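Lin1840 protein (Listeria innocua serovar 6a, PDB 4ZOC) probably hydrolyses terminal, non-reducing beta-D-glucosyl residues to release beta-D-glucose, as a family 3 beta-glucosidase involved in beta-1,2-glucan metabolism. Local coordinates at residues 19-24 against 327-332; 264-269 against 298-303; 700-705 against 712-717. The protein carries 2 engineered substitutions. All coordinates share one frame; numbering follows the deposited sequence. Where two conformers were deposited one is given.

Followed from the N terminus, the chain first enters residues 19-24, where a helix gives way to the first strand of the TIM barrel, and interaction 1 closes a loop of about 300 residues by bringing this turn against helix 322-338. Nested inside it, interaction 2 closes a much shorter loop, joining residues 264-269 to 298-303 and so setting the seventh barrel strand beside the eighth. The two contacts touch: Arg331 forms a salt bridge with Asp299, and strands 23-25 and 301-302 are neighbours in the barrel. Interaction 3 follows in series, its centre about 51 Å from that of interaction 1 and about 44 Å from that of interaction 2, and closes a short hairpin in the fibronectin type III-like domain.

Interaction 1. Residues 19-24 against 327-332; sequences IAQCLQ and EAVLRM
Gln21 and Met332 make the broadest meeting between the turn at 19-24 and helix 322-338, and Cys22 adds a second, smaller patch beside them. The Gln21 chain leaves with CG anti to the backbone N (chi1 -172°) and then bends at chi2 (58°), which brings CG and OE1 over the base of Met332; OE1 lies 3.9 Å from Met332 CB. The methionine answers by folding back at both chi2 and chi3, and the curl carries its methyl to the backbone of the turn, with Met332 CE 3.4 Å from Gln21 O. This is packing of a methyl on a carbonyl oxygen. No hydrogen bond spans the two segments, and the amide oxygen of Gln21 finds its polar partner in Lys336, one helical turn beyond Met332.

Cys22 offers its sulfur to the preceding turn of the helix, where Cys22 SG lies 4.0 Å from Ala328 CB. Val329 fills the position between the two patches: its CG2 is 4.3 Å from Cys22 SG and equally far from Gln21 CB. Ala328, Val329 and Met332 thus present one stripe of the helix to the turn, and all five touching residues are buried.

The case illustrates how a TIM barrel is wrapped by its helices. Helix 322-338 lies over the point where helix 15-21 runs into strand 23-25, Tyr307 of helix 306-316 also packs on Cys22, and strand 23-25 pairs through its backbone with Glu301 and Met303.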
loop_
_atom_site.group_PDB
_atom_site.type_symbol
_atom_site.label_atom_id
_atom_site.label_comp_id
_atom_site.label_asym_id
_atom_site.label_seq_id
_atom_site.Cartn_x
_atom_site.Cartn_y
_atom_site.Cartn_z
ATOM N N ILE A 19 1.938 41.461 -3.253
ATOM C CA ILE A 19 1.262 40.289 -3.815
ATOM C C ILE A 19 2.127 39.643 -4.938
ATOM O O ILE A 19 2.377 38.425 -4.920
ATOM C CB ILE A 19 -0.159 40.658 -4.343
ATOM C CG1 ILE A 19 -1.159 41.073 -3.196
ATOM C CG2 ILE A 19 -0.719 39.539 -5.261
ATOM C CD1 ILE A 19 -2.482 41.624 -3.725
ATOM N N ALA A 20 2.620 40.432 -5.894
ATOM C CA ALA A 20 3.400 39.884 -6.987
ATOM C C ALA A 20 4.737 39.320 -6.565
ATOM O O ALA A 20 5.277 38.410 -7.254
ATOM C CB ALA A 20 3.581 40.956 -8.075
ATOM N N GLN A 21 5.295 39.838 -5.457
ATOM C CA GLN A 21 6.544 39.322 -4.919
ATOM C C GLN A 21 6.372 37.805 -4.647
ATOM O O GLN A 21 7.349 37.096 -4.643
ATOM C CB GLN A 21 6.968 40.070 -3.588
ATOM C CG GLN A 21 8.345 39.733 -3.060
ATOM C CD GLN A 21 9.511 39.980 -3.973
ATOM O OE1 GLN A 21 10.559 39.355 -3.806
ATOM N NE2 GLN A 21 9.405 40.979 -4.852
ATOM N N CYS A 22 5.147 37.342 -4.407
ATOM C CA CYS A 22 4.844 35.954 -4.102
ATOM C C CYS A 22 4.521 35.078 -5.326
ATOM O O CYS A 22 3.973 33.983 -5.153
ATOM C CB CYS A 22 3.673 35.859 -3.090
ATOM S SG CYS A 22 4.049 36.701 -1.531
ATOM N N LEU A 23 4.887 35.552 -6.529
ATOM C CA LEU A 23 4.705 34.857 -7.778
ATOM C C LEU A 23 6.058 34.495 -8.442
ATOM O O LEU A 23 6.976 35.310 -8.525
ATOM C CB LEU A 23 3.914 35.709 -8.705
ATOM C CG LEU A 23 3.722 35.161 -10.112
ATOM C CD1 LEU A 23 2.787 33.988 -10.151
ATOM C CD2 LEU A 23 3.243 36.285 -10.969
ATOM N N GLN A 24 6.146 33.262 -8.905
ATOM C CA GLN A 24 7.272 32.778 -9.704
ATOM C C GLN A 24 6.828 32.407 -11.110
ATOM O O GLN A 24 5.823 31.697 -11.294
ATOM C CB GLN A 24 7.953 31.566 -9.022
ATOM C CG GLN A 24 9.217 31.101 -9.682
ATOM C CD GLN A 24 9.759 29.918 -8.961
ATOM O OE1 GLN A 24 9.114 28.827 -8.931
ATOM N NE2 GLN A 24 10.917 30.093 -8.323
ATOM N N GLU A 327 4.646 38.816 6.045
ATOM C CA GLU A 327 5.579 37.782 6.529
ATOM C C GLU A 327 6.180 37.034 5.342
ATOM O O GLU A 327 7.379 36.797 5.330
ATOM C CB GLU A 327 4.901 36.825 7.556
ATOM C CG GLU A 327 4.676 37.524 8.914
ATOM C CD GLU A 327 3.601 36.921 9.803
ATOM O OE1 GLU A 327 3.250 35.731 9.633
ATOM O OE2 GLU A 327 3.137 37.663 10.717
ATOM N N ALA A 328 5.361 36.695 4.371
ATOM C CA ALA A 328 5.837 36.003 3.197
ATOM C C ALA A 328 6.808 36.907 2.400
ATOM O O ALA A 328 7.889 36.479 1.989
ATOM C CB ALA A 328 4.667 35.585 2.300
ATOM N N VAL A 329 6.436 38.165 2.233
ATOM C CA VAL A 329 7.311 39.097 1.534
ATOM C C VAL A 329 8.685 39.227 2.254
ATOM O O VAL A 329 9.741 39.195 1.610
ATOM C CB VAL A 329 6.608 40.461 1.310
ATOM C CG1 VAL A 329 7.593 41.497 0.802
ATOM C CG2 VAL A 329 5.432 40.323 0.375
ATOM N N LEU A 330 8.686 39.403 3.576
ATOM C CA LEU A 330 9.888 39.510 4.342
ATOM C C LEU A 330 10.739 38.255 4.152
ATOM O O LEU A 330 11.944 38.339 3.987
ATOM C CB LEU A 330 9.598 39.709 5.812
ATOM C CG LEU A 330 10.845 39.877 6.690
ATOM C CD1 LEU A 330 11.807 40.964 6.225
ATOM C CD2 LEU A 330 10.388 40.125 8.121
ATOM N N ARG A 331 10.119 37.070 4.179
ATOM C CA ARG A 331 10.927 35.885 3.874
ATOM C C ARG A 331 11.623 35.880 2.463
ATOM O O ARG A 331 12.837 35.524 2.336
ATOM C CB ARG A 331 10.113 34.613 4.165
ATOM C CG ARG A 331 9.866 34.418 5.650
ATOM C CD ARG A 331 9.265 33.037 6.024
ATOM N NE ARG A 331 7.889 32.904 5.618
ATOM C CZ ARG A 331 6.813 33.165 6.366
ATOM N NH1 ARG A 331 5.594 32.979 5.872
ATOM N NH2 ARG A 331 6.955 33.567 7.617
ATOM N N MET A 332 10.891 36.321 1.460
ATOM C CA MET A 332 11.401 36.435 0.080
ATOM C C MET A 332 12.587 37.421 0.053
ATOM O O MET A 332 13.641 37.177 -0.514
ATOM C CB MET A 332 10.267 36.859 -0.865
ATOM C CG MET A 332 9.293 35.739 -1.294
ATOM S SD MET A 332 10.163 34.530 -2.356
ATOM C CE MET A 332 10.275 35.513 -3.879
#

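Interaction 2. Residues 264-269 against 298-303; sequences DGVLIS and VDLEMM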
loop_
_atom_site.group_PDB
_atom_site.type_symbol
_atom_site.label_atom_id
_atom_site.label_comp_id
_atom_site.label_asym_id
_atom_site.label_seq_id
_atom_site.Cartn_x
_atom_site.Cartn_y
_atom_site.Cartn_z
ATOM N N ASP A 264 12.310 28.986 9.013
ATOM C CA ASP A 264 11.903 30.358 8.823
ATOM C C ASP A 264 12.279 30.902 7.445
ATOM O O ASP A 264 12.331 32.117 7.291
ATOM C CB ASP A 264 12.552 31.286 9.883
ATOM C CG ASP A 264 11.868 32.676 9.958
ATOM O OD1 ASP A 264 10.623 32.798 9.875
ATOM O OD2 ASP A 264 12.555 33.683 10.118
ATOM N N GLY A 265 12.400 30.037 6.432
ATOM C CA GLY A 265 12.690 30.443 5.104
ATOM C C GLY A 265 11.459 30.362 4.197
ATOM O O GLY A 265 10.291 30.209 4.629
ATOM N N VAL A 266 11.728 30.579 2.896
ATOM C CA VAL A 266 10.709 30.607 1.881
ATOM C C VAL A 266 10.142 29.173 1.766
ATOM O O VAL A 266 10.893 28.240 1.576
ATOM C CB VAL A 266 11.247 31.147 0.553
ATOM C CG1 VAL A 266 10.252 30.935 -0.607
ATOM C CG2 VAL A 266 11.622 32.648 0.719
ATOM N N LEU A 267 8.816 29.053 1.890
ATOM C CA LEU A 267 8.101 27.822 1.507
ATOM C C LEU A 267 7.519 28.098 0.102
ATOM O O LEU A 267 6.679 29.045 -0.095
ATOM C CB LEU A 267 7.048 27.466 2.576
ATOM C CG LEU A 267 6.196 26.217 2.308
ATOM C CD1 LEU A 267 7.075 24.956 2.237
ATOM C CD2 LEU A 267 5.110 26.079 3.306
ATOM N N ILE A 268 8.006 27.369 -0.907
ATOM C CA ILE A 268 7.554 27.496 -2.308
ATOM C C ILE A 268 6.672 26.306 -2.643
ATOM O O ILE A 268 6.905 25.173 -2.174
ATOM C CB ILE A 268 8.824 27.578 -3.290
ATOM C CG1 ILE A 268 8.368 27.853 -4.746
ATOM C CG2 ILE A 268 9.691 26.317 -3.190
ATOM C CD1 ILE A 268 9.547 27.931 -5.784
ATOM N N SER A 269 5.629 26.551 -3.401
ATOM C CA SER A 269 4.804 25.485 -3.906
ATOM C C SER A 269 5.509 24.664 -4.916
ATOM O O SER A 269 6.313 25.170 -5.694
ATOM C CB SER A 269 3.484 26.022 -4.503
ATOM O OG SER A 269 3.612 26.548 -5.839
ATOM N N VAL A 298 2.593 29.313 2.654
ATOM C CA VAL A 298 3.224 29.167 1.343
ATOM C C VAL A 298 3.552 30.597 0.901
ATOM O O VAL A 298 2.662 31.412 0.788
ATOM C CB VAL A 298 2.298 28.478 0.305
ATOM C CG1 VAL A 298 2.956 28.501 -1.056
ATOM C CG2 VAL A 298 2.011 27.036 0.696
ATOM N N ASP A 299 4.825 30.852 0.673
ATOM C CA ASP A 299 5.306 32.185 0.339
ATOM C C ASP A 299 5.333 32.503 -1.115
ATOM O O ASP A 299 5.371 33.677 -1.483
ATOM C CB ASP A 299 6.678 32.390 0.907
ATOM C CG ASP A 299 6.697 32.186 2.414
ATOM O OD1 ASP A 299 5.721 32.622 3.099
ATOM O OD2 ASP A 299 7.718 31.683 2.908
ATOM N N LEU A 300 5.409 31.467 -1.954
ATOM C CA LEU A 300 5.770 31.657 -3.391
ATOM C C LEU A 300 5.038 30.646 -4.217
ATOM O O LEU A 300 5.255 29.440 -4.010
ATOM C CB LEU A 300 7.301 31.529 -3.524
ATOM C CG LEU A 300 7.909 31.817 -4.901
ATOM C CD1 LEU A 300 7.457 33.165 -5.514
ATOM C CD2 LEU A 300 9.438 31.619 -4.861
ATOM N N GLU A 301 4.170 31.129 -5.098
ATOM C CA GLU A 301 3.301 30.335 -5.937
ATOM C C GLU A 301 3.978 30.085 -7.270
ATOM O O GLU A 301 4.261 31.019 -8.023
ATOM C CB GLU A 301 1.958 31.025 -6.141
ATOM C CG GLU A 301 1.000 30.232 -7.036
ATOM C CD GLU A 301 -0.377 30.699 -7.005
ATOM O OE1 GLU A 301 -0.616 31.779 -6.429
ATOM O OE2 GLU A 301 -1.237 30.006 -7.623
ATOM N N MET A 302 4.284 28.803 -7.514
ATOM C CA MET A 302 5.036 28.461 -8.687
ATOM C C MET A 302 4.120 28.313 -9.925
ATOM O O MET A 302 3.410 27.297 -10.096
ATOM C CB MET A 302 5.774 27.132 -8.445
ATOM C CG MET A 302 6.601 26.704 -9.645
ATOM S SD MET A 302 7.510 25.141 -9.485
ATOM C CE MET A 302 8.674 25.497 -8.163
ATOM N N MET A 303 4.096 29.355 -10.787
ATOM C CA MET A 303 3.444 29.262 -12.151
ATOM C C MET A 303 1.944 29.086 -12.236
ATOM O O MET A 303 1.380 28.708 -13.234
ATOM C CB MET A 303 4.179 28.250 -12.987
ATOM C CG MET A 303 5.403 28.876 -13.659
ATOM S SD MET A 303 4.966 30.218 -14.840
ATOM C CE MET A 303 4.293 29.262 -16.199
#
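Leu267 and Asp299 hold together the seventh and eighth strands of the TIM barrel, here in a parallel beta-alpha-beta unit whose two segments are joined by a single backbone bridge, Ile268 with Leu300. The main-chain groups of Leu267 are both engaged. Its N donates to Asp299 OD2 at 3.0 Å, approaching from above the carboxylate plane, 40° out of it, while its O accepts Asp299 N at 2.7 Å within the carbonyl plane. Leu300 N reaches the same oxygen too, but only weakly. Asp299 therefore holds Leu267 twice, by side chain and by main chain, and the carboxylate is itself held by two salt bridges: OD1 to Arg331 and OD2 to Arg258. These two arginines would be expected to favour the charged form of the aspartate.

Further along, Ser269 N donates to Leu300 O at 3.0 Å, nearly along the C=O axis. The serine then substitutes side chain for backbone. Its OG stands between the backbone N and the carbonyl carbon (chi1 80°), and from there it accepts Met302 N at 2.9 Å in an almost straight bond (171° at the hydrogen). Ser269 O, by contrast, is buried without a hydrogen-bond partner, with carbons of Met302 against it.

Apolar chains fill in towards the barrel interior. Ile268 and Leu300 lie side by side, pointing the same way, and Met302, which also packs on Trp271 of the glucose pocket, bends at chi3 to bring its CE within 3.5 Å of Ile268 CD1.

Interaction 3. Residues 700-705 against 712-717; sequences LHRVFV and VDVFEV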
loop_
_atom_site.group_PDB
_atom_site.type_symbol
_atom_site.label_atom_id
_atom_site.label_comp_id
_atom_site.label_asym_id
_atom_site.label_seq_id
_atom_site.Cartn_x
_atom_site.Cartn_y
_atom_site.Cartn_z
ATOM N N LEU A 700 16.052 -4.379 26.110
ATOM C CA LEU A 700 16.967 -5.076 25.308
ATOM C C LEU A 700 17.006 -4.523 23.883
ATOM O O LEU A 700 15.932 -4.360 23.239
ATOM C CB LEU A 700 16.537 -6.545 25.193
ATOM C CG LEU A 700 17.558 -7.480 24.455
ATOM C CD1 LEU A 700 18.985 -7.552 25.034
ATOM C CD2 LEU A 700 16.979 -8.914 24.355
ATOM N N HIS A 701 18.218 -4.328 23.365
ATOM C CA HIS A 701 18.436 -3.955 21.945
ATOM C C HIS A 701 19.433 -4.921 21.374
ATOM O O HIS A 701 20.284 -5.449 22.121
ATOM C CB HIS A 701 18.982 -2.544 21.811
ATOM C CG HIS A 701 17.977 -1.484 22.159
ATOM N ND1 HIS A 701 17.364 -0.700 21.226
ATOM C CD2 HIS A 701 17.452 -1.123 23.360
ATOM C CE1 HIS A 701 16.471 0.070 21.820
ATOM N NE2 HIS A 701 16.550 -0.129 23.126
ATOM N N ARG A 702 19.345 -5.185 20.090
ATOM C CA ARG A 702 20.358 -5.899 19.345
ATOM C C ARG A 702 21.090 -4.977 18.433
ATOM O O ARG A 702 20.522 -4.098 17.854
ATOM C CB ARG A 702 19.749 -7.029 18.516
ATOM C CG ARG A 702 19.095 -8.089 19.389
ATOM C CD ARG A 702 18.646 -9.230 18.528
ATOM N NE ARG A 702 17.927 -10.136 19.386
ATOM C CZ ARG A 702 16.624 -10.426 19.327
ATOM N NH1 ARG A 702 15.808 -9.892 18.420
ATOM N NH2 ARG A 702 16.116 -11.266 20.206
ATOM N N VAL A 703 22.362 -5.247 18.264
ATOM C CA VAL A 703 23.308 -4.458 17.511
ATOM C C VAL A 703 23.868 -5.403 16.456
ATOM O O VAL A 703 24.359 -6.497 16.783
ATOM C CB VAL A 703 24.493 -3.916 18.409
ATOM C CG1 VAL A 703 25.405 -3.025 17.559
ATOM C CG2 VAL A 703 23.971 -3.054 19.559
ATOM N N PHE A 704 23.730 -5.023 15.182
ATOM C CA PHE A 704 24.144 -5.830 14.060
ATOM C C PHE A 704 25.231 -5.105 13.316
ATOM O O PHE A 704 25.070 -3.927 12.874
ATOM C CB PHE A 704 22.994 -6.101 13.067
ATOM C CG PHE A 704 21.722 -6.615 13.702
ATOM C CD1 PHE A 704 20.807 -5.738 14.292
ATOM C CD2 PHE A 704 21.427 -7.972 13.649
ATOM C CE1 PHE A 704 19.638 -6.209 14.821
ATOM C CE2 PHE A 704 20.251 -8.450 14.180
ATOM C CZ PHE A 704 19.349 -7.570 14.783
ATOM N N VAL A 705 26.341 -5.784 13.118
ATOM C CA VAL A 705 27.457 -5.150 12.443
ATOM C C VAL A 705 27.777 -6.011 11.207
ATOM O O VAL A 705 28.031 -7.222 11.304
ATOM C CB VAL A 705 28.704 -5.077 13.324
ATOM C CG1 VAL A 705 29.807 -4.384 12.528
ATOM C CG2 VAL A 705 28.418 -4.268 14.586
ATOM N N VAL A 712 25.529 -10.071 8.764
ATOM C CA VAL A 712 25.806 -9.355 10.010
ATOM C C VAL A 712 26.150 -10.303 11.130
ATOM O O VAL A 712 25.689 -11.433 11.117
ATOM C CB VAL A 712 24.675 -8.434 10.480
ATOM C CG1 VAL A 712 24.424 -7.287 9.513
ATOM C CG2 VAL A 712 23.377 -9.213 10.645
ATOM N N ASP A 713 26.920 -9.795 12.099
ATOM C CA ASP A 713 27.080 -10.432 13.381
ATOM C C ASP A 713 26.164 -9.681 14.348
ATOM O O ASP A 713 25.990 -8.472 14.208
ATOM C CB ASP A 713 28.473 -10.254 13.873
ATOM C CG ASP A 713 29.511 -11.082 13.120
ATOM O OD1 ASP A 713 29.234 -12.115 12.549
ATOM O OD2 ASP A 713 30.702 -10.723 13.253
ATOM N N VAL A 714 25.642 -10.360 15.355
ATOM C CA VAL A 714 24.642 -9.775 16.242
ATOM C C VAL A 714 25.138 -9.779 17.719
ATOM O O VAL A 714 25.678 -10.784 18.198
ATOM C CB VAL A 714 23.266 -10.474 16.098
ATOM C CG1 VAL A 714 23.353 -11.927 16.510
ATOM C CG2 VAL A 714 22.227 -9.814 16.925
ATOM N N PHE A 715 24.916 -8.655 18.391
ATOM C CA PHE A 715 25.206 -8.466 19.810
ATOM C C PHE A 715 24.000 -7.947 20.544
ATOM O O PHE A 715 23.115 -7.350 19.910
ATOM C CB PHE A 715 26.396 -7.533 19.908
ATOM C CG PHE A 715 27.527 -7.937 19.013
ATOM C CD1 PHE A 715 28.331 -9.037 19.348
ATOM C CD2 PHE A 715 27.782 -7.267 17.834
ATOM C CE1 PHE A 715 29.339 -9.451 18.473
ATOM C CE2 PHE A 715 28.757 -7.689 16.974
ATOM C CZ PHE A 715 29.563 -8.758 17.292
ATOM N N GLU A 716 23.918 -8.204 21.868
ATOM C CA GLU A 716 22.801 -7.745 22.698
ATOM C C GLU A 716 23.309 -6.797 23.758
ATOM O O GLU A 716 24.372 -7.024 24.383
ATOM C CB GLU A 716 22.057 -8.917 23.392
ATOM C CG GLU A 716 21.458 -9.806 22.356
ATOM C CD GLU A 716 20.438 -10.781 22.847
ATOM O OE1 GLU A 716 20.432 -11.071 24.024
ATOM O OE2 GLU A 716 19.653 -11.262 21.996
ATOM N N VAL A 717 22.494 -5.766 24.009
ATOM C CA VAL A 717 22.765 -4.714 24.979
ATOM C C VAL A 717 21.504 -4.450 25.749
ATOM O O VAL A 717 20.433 -4.217 25.186
ATOM C CB VAL A 717 23.208 -3.397 24.341
ATOM C CG1 VAL A 717 23.417 -2.360 25.419
ATOM C CG2 VAL A 717 24.456 -3.591 23.495
HETATM O O HOH W 1 30.560 -8.466 10.752
#
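Six backbone hydrogen bonds join His701, Val703 and Val705 to Val717, Phe715 and Asp713 in an antiparallel beta hairpin of the fibronectin type III-like domain. Each of these pairs is bonded twice; the shortest, Phe715 N to Val703 O, spans 2.7 Å and lies in the carbonyl plane. At the non-hydrogen-bonded pair Arg702-Glu716, the two side chains run alongside each other and form a salt bridge. Glu716 OE2 meets the guanidinium edge near its plane, yet the bond from Arg702 NE is long and weak, at 3.3 Å, and Arg702 NH1 turns to Gln647 of the adjoining strand. Near the turn, one water donates to Val705 O and, weakly, to Asp713 OD2.

Packing differs on the two faces of the sheet. With Val703, Val705 and Val717 goes Phe715, whose ring edge takes Val705 CG2; on this face the side chain of His701 packs on Asp648, a magnesium ligand, and is itself about 4 Å from the magnesium ion. Phe704, on the face of Arg702 and Glu716, meets Val712 and Val714 obliquely through the CD2-CE2 side of its ring and also receives a cation-pi contact from Lys658. Val712 CG2 lies 3.8 Å from Phe704 CD2, and Val714 CG2, anti to its own backbone N, comes to 3.6 Å from Phe704 CE2.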